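PDB 2HKE: diphosphomevalonate decarboxylase, putative from Trypanosoma brucei, which probably catalyses the ATP-dependent decarboxylation of (R)-5-diphosphomevalonate to isopentenyl diphosphate in the mevalonate pathway. Local coordinates for residues M203-S206 / L207-P211; D196-S199 / T200-M203; V311-L314 / M315-P319; D236-T239 / F240-A244. The protein carries 1 engineered substitution. One frame throughout, in Å; residues are numbered along the deposited sequence.

Overall arrangement
All four contacts are local ones on helices of the C-terminal domain, which is of GHMP type, and along the chain they come in the order interaction 2, 1, 4, 3. Interactions 2 and 1 share Met203 and cover the N-terminal and C-terminal ends of helix 199-209, their centres about 10 Å apart. Interaction 4 opens helix 237-256, with its centre about 27 Å from that of interaction 1; the far end of the same helix meets interaction 1 through Ile254. Interaction 3 closes helix 307-317, its centre about 22 Å from that of interaction 4. Two contacts thus start helices and two end them, and the sulfate beside interaction 2, probably from the crystallisation liquor, may mark an anion pocket.

Interaction 1: M203-S206 / L207-P211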
# COMPACT_ATOMS: atom_id res chain seq x y z
N MET A 203 9.70 12.72 -1.74
CA MET A 203 9.33 12.56 -3.14
C MET A 203 9.47 13.89 -3.88
O MET A 203 9.87 13.91 -5.05
CB MET A 203 7.92 11.95 -3.36
CG MET A 203 6.75 12.78 -2.93
SD MET A 203 5.17 11.95 -3.39
CE MET A 203 5.16 10.58 -2.24
N GLN A 204 9.17 14.99 -3.21
CA GLN A 204 9.35 16.28 -3.87
C GLN A 204 10.86 16.63 -3.95
O GLN A 204 11.30 17.24 -4.90
CB GLN A 204 8.57 17.37 -3.16
CG GLN A 204 7.04 17.14 -3.20
CD GLN A 204 6.53 16.83 -4.61
OE1 GLN A 204 6.40 15.67 -5.00
NE2 GLN A 204 6.32 17.87 -5.42
N GLN A 205 11.64 16.20 -2.98
CA GLN A 205 13.08 16.42 -3.05
C GLN A 205 13.65 15.64 -4.23
O GLN A 205 14.48 16.14 -4.99
CB GLN A 205 13.73 16.04 -1.73
CG GLN A 205 15.12 16.63 -1.53
CD GLN A 205 15.17 18.17 -1.44
OE1 GLN A 205 14.14 18.85 -1.26
NE2 GLN A 205 16.40 18.72 -1.56
N SER A 206 13.17 14.41 -4.45
CA SER A 206 13.56 13.64 -5.65
C SER A 206 13.17 14.34 -6.92
O SER A 206 13.91 14.40 -7.85
CB SER A 206 12.95 12.22 -5.64
OG SER A 206 13.42 11.46 -4.55
N LEU A 207 11.97 14.89 -6.98
CA LEU A 207 11.51 15.52 -8.17
C LEU A 207 12.37 16.72 -8.47
O LEU A 207 12.64 16.97 -9.63
CB LEU A 207 10.05 15.94 -8.04
CG LEU A 207 9.32 16.42 -9.27
CD1 LEU A 207 9.35 15.43 -10.45
CD2 LEU A 207 7.83 16.66 -8.80
N LYS A 208 12.78 17.44 -7.42
CA LYS A 208 13.64 18.62 -7.56
C LYS A 208 15.08 18.30 -7.98
O LYS A 208 15.69 19.07 -8.71
CB LYS A 208 13.68 19.37 -6.23
CG LYS A 208 14.29 20.78 -6.25
CD LYS A 208 14.49 21.28 -4.84
CE LYS A 208 14.96 22.74 -4.80
NZ LYS A 208 15.06 23.24 -3.37
N THR A 209 15.64 17.19 -7.49
CA THR A 209 17.07 16.95 -7.54
C THR A 209 17.57 15.68 -8.22
O THR A 209 18.72 15.65 -8.69
CB THR A 209 17.67 17.02 -6.12
OG1 THR A 209 17.20 15.91 -5.33
CG2 THR A 209 17.27 18.37 -5.43
N SER A 210 16.75 14.63 -8.29
CA SER A 210 17.23 13.39 -8.90
C SER A 210 17.30 13.53 -10.40
O SER A 210 16.31 13.90 -11.06
CB SER A 210 16.36 12.17 -8.56
OG SER A 210 16.80 11.05 -9.34
N PRO A 211 18.48 13.22 -10.99
CA PRO A 211 18.52 13.36 -12.45
C PRO A 211 17.70 12.32 -13.16
O PRO A 211 17.55 12.42 -14.36
CB PRO A 211 20.02 13.17 -12.77
CG PRO A 211 20.48 12.26 -11.72
CD PRO A 211 19.79 12.80 -10.46
O HOH W 1 13.41 21.38 -1.95
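Thr209 closes onto Gln205 one turn back, at the C-terminal end of helix 199-209 in the GHMP-type C-terminal domain. The carbonyl O of Gln205 accepts twice from this residue: Thr209 OG1 donates to Gln205 O at 2.8 Å, while Thr209 N reaches Gln205 O at 2.9 Å. The hydroxyl comes from 43° above the carbonyl plane, and it gets there because OG1 sits between the backbone N and the carbonyl carbon (chi1 68°). Thr209 CG2 lies 4.0 Å from Gln205 NE2, the two side chains crossing at a slant.

On the neighbouring strip Leu207 runs alongside Gln204, its CD2 3.9 Å from Gln204 NE2. That amide is positioned from outside, its OE1 accepting from the backbone N of Lys22. Glu259 similarly fixes the Gln205-Thr209 pair, since its O takes Gln205 NE2 and its N bonds Thr209 OG1. The helix ends where Ser210 leaves helical angles, after Ser210 N has bonded Ser206 O at 2.9 Å. Ser206 OG bonds Thr258 OG1, and Ser210 OG bonds Thr257 OG1 and caps Leu212 N. At the solvent side a water donates to Gln205 OE1 at 2.7 Å and accepts from Lys208 NZ at 2.9 Å.

Interaction 2: D196-S199 / T200-M203; sequences DVSS and TKGM. With SO4 (sulfate ion), chain C.
Ser198 and Lys201 meet where an extended backbone (Ser198 psi 155°) turns into helix 199-209, and the first two main-chain bonds of the helix follow at once: Gly202 N to Ser198 O at 2.7 Å and Met203 N to Ser199 O at 2.9 Å. The Ser198 side chain stands in for the missing preceding turn. Its OG accepts from Lys201 N at 3.0 Å with a nearly straight N-H...O angle of 166°, placed there by a first torsion of 70° that sets the oxygen between the backbone N and the carbonyl carbon. The same oxygen also touches Lys201 CB, whereas the rest of the lysine runs extended away from the turn.

Val197 adds an apolar contact beside this bond: its CG2 methyl rests directly on the bare glycine backbone, 3.5 Å from Gly202 CA. Upstream, Asp196 OD1 uses its anti lone pair to take Val197 N at 2.6 Å, and its OD2 accepts from the backbone N of Thr263, tying the approach to the helix to a second loop.

Thr200 faces the other way, toward a bound sulfate: OG1 donates to sulfate O1 at 2.7 Å. The Met203 chain, bent at its last torsion, brings CE to 3.8 Å from sulfate O2. Tyr19, Lys22, Arg77, Ser144 and Gly145 also bond the ion. The arrangement is a serine N-cap whose first helical turn contributes to a sulfate site; the ion probably comes from the crystallisation liquor, but the site is consistent with a place for a phosphate group in this diphosphate-using enzyme.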
# COMPACT_ATOMS: atom_id res chain seq x y z
N ASP A 196 14.80 8.70 8.08
CA ASP A 196 15.09 9.64 6.99
C ASP A 196 13.82 10.46 6.71
O ASP A 196 12.83 10.32 7.42
CB ASP A 196 15.56 8.86 5.75
CG ASP A 196 16.48 9.66 4.84
OD1 ASP A 196 16.24 10.88 4.69
OD2 ASP A 196 17.44 9.06 4.26
N VAL A 197 13.85 11.33 5.70
CA VAL A 197 12.73 12.24 5.43
C VAL A 197 11.44 11.45 5.17
O VAL A 197 11.49 10.28 4.74
CB VAL A 197 13.02 13.19 4.24
CG1 VAL A 197 14.28 14.03 4.53
CG2 VAL A 197 13.19 12.39 2.94
N SER A 198 10.30 12.07 5.44
CA SER A 198 9.02 11.45 5.11
C SER A 198 8.90 11.25 3.61
O SER A 198 9.55 11.94 2.85
CB SER A 198 7.87 12.34 5.56
OG SER A 198 7.83 13.50 4.75
N SER A 199 8.08 10.28 3.21
CA SER A 199 7.77 10.04 1.81
C SER A 199 7.23 11.32 1.15
O SER A 199 7.63 11.69 0.07
CB SER A 199 6.71 8.94 1.72
OG SER A 199 7.33 7.65 1.89
N THR A 200 6.34 12.03 1.84
CA THR A 200 5.76 13.24 1.27
C THR A 200 6.84 14.30 0.94
O THR A 200 6.90 14.83 -0.17
CB THR A 200 4.75 13.84 2.20
OG1 THR A 200 3.68 12.90 2.42
CG2 THR A 200 4.16 15.11 1.62
N LYS A 201 7.71 14.55 1.89
CA LYS A 201 8.80 15.48 1.64
C LYS A 201 9.84 14.92 0.68
O LYS A 201 10.27 15.63 -0.24
CB LYS A 201 9.46 15.94 2.96
CG LYS A 201 8.54 16.89 3.72
CD LYS A 201 9.24 17.54 4.87
CE LYS A 201 8.28 18.30 5.76
NZ LYS A 201 9.05 18.77 6.99
N GLY A 202 10.23 13.66 0.87
CA GLY A 202 11.29 13.06 0.05
C GLY A 202 10.95 13.04 -1.42
O GLY A 202 11.81 13.27 -2.30
N MET A 203 9.70 12.72 -1.74
CA MET A 203 9.33 12.56 -3.14
C MET A 203 9.47 13.89 -3.88
O MET A 203 9.87 13.91 -5.05
CB MET A 203 7.92 11.95 -3.36
CG MET A 203 6.75 12.78 -2.93
SD MET A 203 5.17 11.95 -3.39
CE MET A 203 5.16 10.58 -2.24
S SO4 C . 1.24 11.53 0.19
O1 SO4 C . 2.01 12.76 0.25
O2 SO4 C . 2.14 10.40 0.10
O3 SO4 C . 0.43 11.38 1.38
O4 SO4 C . 0.40 11.54 -1.01

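Interaction 3: V311-L314 / M315-P319; sequences VAML and MEHFP
His317 turns its ring back on Met313 at the end of helix 307-317, and this is the firm side of the contact. Its ND1 donates to Met313 O at 2.9 Å with an N-H...O angle of 161°, and the carbonyl oxygen lies only 1° out of the ring plane. With CG anti to the carbonyl carbon, the ring lies back along the preceding turn, where ND1 meets that oxygen. At the far edge NE2 is hydrogen-bonded to the backbone N of Leu348, and polar bonds at both nitrogens hold the buried imidazole. Met313 SD stands obliquely off the His317 ring, 4.9 Å from its centroid, with Leu275 touching both residues.

Leu314 O is gripped by two amides: Phe318 N lies nearly on the line of its C=O bond at 2.7 Å, and His317 N comes at 3.0 Å from 57° above the carbonyl plane. On the buried side the Phe318 ring meets that of Phe356, the planes inclined slightly. Met315 bends twice, bringing CE to 4.1 Å from Leu314 CB, while its CG lies near Val311 CG1. Phe325 of strand 325-327 touches both Val311 and Met315.

The Glu316 side is looser. Its N bonds Ala312 O at a long 3.3 Å and Met313 O only weakly, and the carboxylate end leads away from the helix. A water links the two residues, donating to Ala312 O at 2.8 Å and to Glu316 OE2. This is a weakly bonded last helical turn, to which a histidine side chain supplies an extra donor, set between helix 267-283 and the edge strand 325-327 of the five-stranded sheet.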
# COMPACT_ATOMS: atom_id res chain seq x y z
N VAL A 311 8.92 -19.70 0.45
CA VAL A 311 8.96 -19.39 1.85
C VAL A 311 9.97 -20.31 2.58
O VAL A 311 10.74 -19.81 3.42
CB VAL A 311 7.57 -19.44 2.47
CG1 VAL A 311 7.67 -19.28 4.00
CG2 VAL A 311 6.65 -18.40 1.83
N ALA A 312 10.02 -21.58 2.20
CA ALA A 312 11.05 -22.50 2.73
C ALA A 312 12.46 -21.98 2.45
O ALA A 312 13.35 -22.02 3.33
CB ALA A 312 10.90 -23.93 2.14
N MET A 313 12.66 -21.50 1.23
CA MET A 313 13.96 -20.93 0.81
C MET A 313 14.27 -19.73 1.65
O MET A 313 15.38 -19.61 2.19
CB MET A 313 13.90 -20.59 -0.68
CG MET A 313 15.15 -19.97 -1.23
SD MET A 313 15.21 -18.17 -1.02
CE MET A 313 13.76 -17.53 -1.94
N LEU A 314 13.31 -18.82 1.83
CA LEU A 314 13.54 -17.66 2.73
C LEU A 314 13.98 -18.05 4.15
O LEU A 314 14.83 -17.39 4.72
CB LEU A 314 12.30 -16.76 2.83
CG LEU A 314 11.85 -16.07 1.53
CD1 LEU A 314 10.60 -15.20 1.75
CD2 LEU A 314 13.02 -15.27 0.89
N MET A 315 13.35 -19.09 4.72
CA MET A 315 13.62 -19.51 6.12
C MET A 315 15.00 -20.09 6.32
O MET A 315 15.49 -20.13 7.45
CB MET A 315 12.60 -20.51 6.56
CG MET A 315 11.18 -19.92 6.70
SD MET A 315 11.02 -18.54 7.80
CE MET A 315 11.23 -17.08 6.76
N GLU A 316 15.60 -20.58 5.26
CA GLU A 316 16.97 -21.03 5.32
C GLU A 316 17.93 -19.87 5.54
O GLU A 316 18.98 -20.05 6.09
CB GLU A 316 17.28 -21.79 4.07
CG GLU A 316 16.54 -23.06 4.07
CD GLU A 316 17.12 -24.11 5.02
OE1 GLU A 316 18.34 -24.08 5.31
OE2 GLU A 316 16.32 -24.97 5.45
N HIS A 317 17.55 -18.68 5.10
CA HIS A 317 18.42 -17.52 5.13
C HIS A 317 18.00 -16.54 6.19
O HIS A 317 18.82 -15.80 6.76
CB HIS A 317 18.39 -16.85 3.74
CG HIS A 317 18.88 -17.73 2.64
ND1 HIS A 317 18.10 -18.66 2.02
CD2 HIS A 317 20.09 -17.82 2.06
CE1 HIS A 317 18.80 -19.30 1.10
NE2 HIS A 317 20.02 -18.81 1.12
N PHE A 318 16.70 -16.46 6.41
CA PHE A 318 16.12 -15.58 7.45
C PHE A 318 15.18 -16.41 8.34
O PHE A 318 13.98 -16.26 8.28
CB PHE A 318 15.34 -14.44 6.82
CG PHE A 318 16.19 -13.46 6.06
CD1 PHE A 318 16.43 -13.63 4.72
CD2 PHE A 318 16.74 -12.37 6.72
CE1 PHE A 318 17.24 -12.71 4.03
CE2 PHE A 318 17.52 -11.44 6.04
CZ PHE A 318 17.76 -11.62 4.69
N PRO A 319 15.75 -17.30 9.19
CA PRO A 319 14.93 -18.23 9.95
C PRO A 319 14.04 -17.49 10.89
O PRO A 319 14.51 -16.74 11.76
CB PRO A 319 15.97 -19.08 10.71
CG PRO A 319 17.25 -18.82 9.99
CD PRO A 319 17.19 -17.47 9.47
O HOH W 2 13.38 -23.97 5.30

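Interaction 4: D236-T239 / F240-A244; sequences DFAT and FAEIA
Phe237 and Ala241, one turn apart near the start of helix 237-256, meet by a ring face and a methyl. The Phe237 ring is carried there by a first torsion of 179°, which sets CG opposite the backbone N; CD2, CE2 and CZ then pass the alanine, CE2 closest at 3.8 Å from Ala241 CB. The methyl sits over the face, 4.2 Å from the ring centroid and 28° off its normal, a CH-pi contact. Around this pair lie Trp180, Leu303 and Ile183, so the ring is wedged between the helix and strands 183-189 and 298-303.

Glu242 can be followed from CB to its tip. CB rests 3.3 Å from Ala238 O and also near Thr239 O; CG and CD each lie 3.0 Å from Ala238 O, a tight fit. At the end OE2 is 3.9 Å from Ala238 CB, while OE1 comes alongside Thr239 CA. The first torsion sets CG beside the backbone N, and the chain, extended from there, lies back over the preceding turn on the exposed side.

The opening turn is closed by Asp236. Its OD2 accepts from Thr239 OG1 at 2.6 Å, met from 46° above the carboxylate plane, and its OD1 takes Thr239 N through a nearly straight but weak bond at 3.3 Å. Phe240 N bonds Asp236 O, and the Phe240 ring reaches inward to Phe16 and Phe301, meeting both edge-to-face. Here is an aspartate N-cap reinforced by a threonine hydroxyl, starting an amphipathic helix that packs its aromatic face on the five-stranded sheet of the C-terminal domain.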
# COMPACT_ATOMS: atom_id res chain seq x y z
N ASP A 236 0.66 -13.25 -17.03
CA ASP A 236 2.03 -13.55 -17.37
C ASP A 236 2.88 -13.13 -16.15
O ASP A 236 3.23 -11.96 -16.01
CB ASP A 236 2.39 -12.67 -18.55
CG ASP A 236 3.84 -12.82 -19.01
OD1 ASP A 236 4.66 -13.55 -18.39
OD2 ASP A 236 4.16 -12.14 -20.03
N PHE A 237 3.12 -14.08 -15.26
CA PHE A 237 3.77 -13.74 -14.01
C PHE A 237 5.17 -13.22 -14.23
O PHE A 237 5.57 -12.25 -13.59
CB PHE A 237 3.81 -14.93 -13.06
CG PHE A 237 4.49 -14.62 -11.80
CD1 PHE A 237 3.80 -13.94 -10.80
CD2 PHE A 237 5.81 -14.92 -11.61
CE1 PHE A 237 4.45 -13.59 -9.64
CE2 PHE A 237 6.44 -14.58 -10.43
CZ PHE A 237 5.71 -13.88 -9.44
N ALA A 238 5.94 -13.90 -15.07
CA ALA A 238 7.33 -13.48 -15.27
C ALA A 238 7.48 -12.01 -15.70
O ALA A 238 8.33 -11.28 -15.17
CB ALA A 238 8.06 -14.44 -16.25
N THR A 239 6.66 -11.57 -16.67
CA THR A 239 6.70 -10.19 -17.14
C THR A 239 6.26 -9.26 -16.03
O THR A 239 6.90 -8.20 -15.78
CB THR A 239 5.84 -10.00 -18.40
OG1 THR A 239 6.37 -10.85 -19.44
CG2 THR A 239 5.87 -8.53 -18.86
N PHE A 240 5.20 -9.64 -15.34
CA PHE A 240 4.73 -8.84 -14.20
C PHE A 240 5.84 -8.68 -13.15
O PHE A 240 6.13 -7.56 -12.65
CB PHE A 240 3.49 -9.49 -13.58
CG PHE A 240 3.06 -8.84 -12.29
CD1 PHE A 240 2.40 -7.63 -12.30
CD2 PHE A 240 3.40 -9.42 -11.06
CE1 PHE A 240 2.05 -7.02 -11.11
CE2 PHE A 240 3.08 -8.76 -9.87
CZ PHE A 240 2.39 -7.57 -9.92
N ALA A 241 6.46 -9.80 -12.81
CA ALA A 241 7.51 -9.86 -11.80
C ALA A 241 8.72 -8.99 -12.18
O ALA A 241 9.27 -8.28 -11.34
CB ALA A 241 7.95 -11.31 -11.58
N GLU A 242 9.10 -9.08 -13.43
CA GLU A 242 10.17 -8.26 -13.97
C GLU A 242 9.91 -6.76 -13.87
O GLU A 242 10.81 -6.00 -13.43
CB GLU A 242 10.45 -8.71 -15.44
CG GLU A 242 11.08 -10.07 -15.52
CD GLU A 242 10.81 -10.79 -16.87
OE1 GLU A 242 10.37 -10.13 -17.84
OE2 GLU A 242 11.09 -12.03 -16.96
N ILE A 243 8.71 -6.33 -14.23
CA ILE A 243 8.30 -4.91 -14.09
C ILE A 243 8.38 -4.52 -12.63
O ILE A 243 8.89 -3.45 -12.28
CB ILE A 243 6.86 -4.64 -14.63
CG1 ILE A 243 6.86 -4.80 -16.13
CG2 ILE A 243 6.28 -3.27 -14.13
CD1 ILE A 243 7.72 -3.74 -16.85
N ALA A 244 7.84 -5.36 -11.74
CA ALA A 244 7.82 -4.97 -10.32
C ALA A 244 9.26 -4.76 -9.76
O ALA A 244 9.53 -3.83 -8.97
CB ALA A 244 7.07 -6.01 -9.51